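PDB 5J5U: RagB/SusD domain protein from Flavobacterium johnsoniae, which binds chitin and, as a SusD homologue of a chitin utilization locus, probably helps capture the polysaccharide or its fragments at the outer membrane. Local coordinates for residues G18-T23 / K105-M110. Numbering follows the deposited sequence.
Sequences GQLTFT and KIMKVM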
ATOM      1  N   GLY A  18       7.105  24.754   1.547  1.00 30.56           N
ATOM      2  CA  GLY A  18       5.803  24.664   2.179  1.00 31.80           C
ATOM      3  C   GLY A  18       4.882  23.723   1.448  1.00 33.02           C
ATOM      4  O   GLY A  18       4.136  22.943   2.057  1.00 33.09           O
ATOM      5  N   GLN A  19       4.946  23.788   0.126  1.00 35.68           N
ATOM      6  CA  GLN A  19       4.114  22.953  -0.705  1.00 28.77           C
ATOM      7  C   GLN A  19       4.528  21.486  -0.573  1.00 30.98           C
ATOM      8  O   GLN A  19       3.669  20.605  -0.440  1.00 31.27           O
ATOM      9  CB  GLN A  19       4.174  23.447  -2.159  1.00 33.67           C
ATOM     10  CG  GLN A  19       3.180  24.599  -2.408  1.00 39.11           C
ATOM     11  CD  GLN A  19       3.140  25.109  -3.848  1.00 42.90           C
ATOM     12  OE1 GLN A  19       4.139  25.084  -4.565  1.00 41.46           O
ATOM     13  NE2 GLN A  19       1.973  25.566  -4.275  1.00 45.83           N
ATOM     14  N   LEU A  20       5.830  21.228  -0.570  1.00 24.94           N
ATOM     15  CA  LEU A  20       6.321  19.870  -0.430  1.00 26.05           C
ATOM     16  C   LEU A  20       5.833  19.299   0.887  1.00 30.89           C
ATOM     17  O   LEU A  20       5.294  18.199   0.906  1.00 24.54           O
ATOM     18  CB  LEU A  20       7.853  19.811  -0.509  1.00 29.57           C
ATOM     19  CG  LEU A  20       8.493  18.426  -0.290  1.00 28.98           C
ATOM     20  CD1 LEU A  20       7.856  17.389  -1.167  1.00 39.27           C
ATOM     21  CD2 LEU A  20      10.005  18.426  -0.500  1.00 26.69           C
ATOM     22  N   THR A  21       5.998  20.066   1.971  1.00 31.52           N
ATOM     23  CA  THR A  21       5.584  19.660   3.326  1.00 25.49           C
ATOM     24  C   THR A  21       4.080  19.350   3.387  1.00 23.38           C
ATOM     25  O   THR A  21       3.646  18.359   3.998  1.00 17.31           O
ATOM     26  CB  THR A  21       5.948  20.766   4.389  1.00 31.86           C
ATOM     27  OG1 THR A  21       7.373  20.866   4.535  1.00 25.69           O
ATOM     28  CG2 THR A  21       5.331  20.465   5.766  1.00 24.36           C
ATOM     29  N   PHE A  22       3.289  20.208   2.746  1.00 22.53           N
ATOM     30  CA  PHE A  22       1.846  20.010   2.681  1.00 22.67           C
ATOM     31  C   PHE A  22       1.508  18.691   1.956  1.00 29.84           C
ATOM     32  O   PHE A  22       0.751  17.874   2.473  1.00 24.50           O
ATOM     33  CB  PHE A  22       1.195  21.194   1.984  1.00 22.42           C
ATOM     34  CG  PHE A  22      -0.284  21.090   1.855  1.00 28.51           C
ATOM     35  CD1 PHE A  22      -1.111  21.511   2.886  1.00 30.58           C
ATOM     36  CD2 PHE A  22      -0.858  20.592   0.699  1.00 28.75           C
ATOM     37  CE1 PHE A  22      -2.484  21.428   2.765  1.00 36.23           C
ATOM     38  CE2 PHE A  22      -2.219  20.509   0.576  1.00 28.21           C
ATOM     39  CZ  PHE A  22      -3.038  20.925   1.606  1.00 27.39           C
ATOM     40  N   THR A  23       2.094  18.470   0.781  1.00 22.49           N
ATOM     41  CA  THR A  23       1.841  17.249   0.043  1.00 22.50           C
ATOM     42  C   THR A  23       2.216  15.997   0.821  1.00 24.71           C
ATOM     43  O   THR A  23       1.448  15.016   0.880  1.00 20.82           O
ATOM     44  CB  THR A  23       2.595  17.243  -1.277  1.00 24.30           C
ATOM     45  OG1 THR A  23       2.033  18.247  -2.127  1.00 34.63           O
ATOM     46  CG2 THR A  23       2.450  15.885  -1.964  1.00 25.19           C
ATOM     47  N   LYS A 105       9.325  15.667  -8.459  1.00 24.22           N
ATOM     48  CA  LYS A 105       8.938  14.722  -9.520  1.00 20.71           C
ATOM     49  C   LYS A 105       8.744  13.314  -8.949  1.00 25.67           C
ATOM     50  O   LYS A 105       7.765  12.617  -9.299  1.00 19.68           O
ATOM     51  CB  LYS A 105       9.969  14.704 -10.658  1.00 22.93           C
ATOM     52  CG  LYS A 105       9.660  15.723 -11.761  1.00 33.21           C
ATOM     53  CD  LYS A 105      10.717  15.742 -12.856  1.00 32.61           C
ATOM     54  CE  LYS A 105      12.100  15.922 -12.264  1.00 34.24           C
ATOM     55  NZ  LYS A 105      13.125  16.168 -13.295  1.00 33.72           N
ATOM     56  N   ILE A 106       9.651  12.917  -8.047  1.00 20.04           N
ATOM     57  CA  ILE A 106       9.524  11.635  -7.360  1.00 18.09           C
ATOM     58  C   ILE A 106       8.217  11.653  -6.565  1.00 22.33           C
ATOM     59  O   ILE A 106       7.413  10.720  -6.655  1.00 22.58           O
ATOM     60  CB  ILE A 106      10.742  11.349  -6.450  1.00 22.16           C
ATOM     61  CG1 ILE A 106      12.003  11.227  -7.299  1.00 20.19           C
ATOM     62  CG2 ILE A 106      10.586  10.046  -5.706  1.00 15.39           C
ATOM     63  CD1 ILE A 106      13.256  11.167  -6.492  1.00 23.09           C
ATOM     64  N   MET A 107       7.971  12.758  -5.856  1.00 21.68           N
ATOM     65  CA  MET A 107       6.731  12.881  -5.115  1.00 22.81           C
ATOM     66  C   MET A 107       5.570  12.632  -6.070  1.00 23.63           C
ATOM     67  O   MET A 107       4.651  11.873  -5.741  1.00 25.36           O
ATOM     68  CB  MET A 107       6.589  14.262  -4.464  1.00 17.38           C
ATOM     69  CG  MET A 107       7.421  14.461  -3.220  1.00 27.61           C
ATOM     70  SD  MET A 107       6.974  13.388  -1.850  1.00 30.88           S
ATOM     71  CE  MET A 107       5.311  13.903  -1.460  1.00 24.70           C
ATOM     72  N   LYS A 108       5.644  13.227  -7.266  1.00 22.00           N
ATOM     73  CA  LYS A 108       4.482  13.236  -8.139  1.00 23.58           C
ATOM     74  C   LYS A 108       4.149  11.815  -8.554  1.00 21.70           C
ATOM     75  O   LYS A 108       2.970  11.475  -8.717  1.00 14.86           O
ATOM     76  CB  LYS A 108       4.691  14.128  -9.357  1.00 20.05           C
ATOM     77  CG  LYS A 108       3.596  13.959 -10.411  1.00 25.30           C
ATOM     78  CD  LYS A 108       3.216  15.270 -11.072  1.00 31.30           C
ATOM     79  CE  LYS A 108       4.032  15.540 -12.311  1.00 32.47           C
ATOM     80  NZ  LYS A 108       4.149  14.362 -13.202  1.00 25.36           N
ATOM     81  N   VAL A 109       5.174  10.964  -8.642  1.00 21.19           N
ATOM     82  CA  VAL A 109       4.908   9.578  -9.015  1.00 20.38           C
ATOM     83  C   VAL A 109       4.172   8.894  -7.853  1.00 19.66           C
ATOM     84  O   VAL A 109       3.147   8.256  -8.054  1.00 21.15           O
ATOM     85  CB  VAL A 109       6.205   8.824  -9.405  1.00 23.84           C
ATOM     86  CG1 VAL A 109       5.912   7.349  -9.665  1.00 16.80           C
ATOM     87  CG2 VAL A 109       6.846   9.470 -10.644  1.00 18.09           C
ATOM     88  N   MET A 110       4.660   9.083  -6.635  1.00 15.48           N
ATOM     89  CA  MET A 110       4.048   8.463  -5.470  1.00 18.45           C
ATOM     90  C   MET A 110       2.593   8.897  -5.293  1.00 17.91           C
ATOM     91  O   MET A 110       1.714   8.066  -5.033  1.00 16.52           O
ATOM     92  CB  MET A 110       4.852   8.805  -4.216  1.00 19.36           C
ATOM     93  CG  MET A 110       6.227   8.151  -4.179  1.00 29.83           C
ATOM     94  SD  MET A 110       7.242   8.704  -2.781  1.00 29.16           S
ATOM     95  CE  MET A 110       6.515   7.766  -1.446  1.00 23.57           C
TER
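Met107 of helix 98-119 meets segment 18-23 at two points, with its CG on Leu20 and its terminal methyl on Thr23. CD1 of Leu20 lies 3.6 Å from CG of Met107, the two side chains crossing at about a right angle; SD of Met107 is more distant, 4.2 Å from the same methyl. About one turn of the helix on from Leu20, CG2 of Thr23 meets CE of Met107 at 3.5 Å, methyl against methyl, as the two side chains run past each other in opposite directions. Successive bends in the methionine (chi2 and chi3 both -64°) fold its thioether so that CG and CE serve different partners. Thr23 presents its methyl because CG2 stands anti to the backbone N, while OG1 makes a weak hydrogen bond back to Gln19 O at 3.3 Å. The contact is small and apolar, and all three residues are buried. Trp181 of helix 178-195 and Met27 of helix 16-29 also touch Met107, and Asn83 of helix 66-90 touches Thr23. Met107, together with Met110 on Met27, joins helix 16-29 to helix 98-119, a helix-helix packing consistent with the largely helical, TPR-related fold of SusD-like proteins.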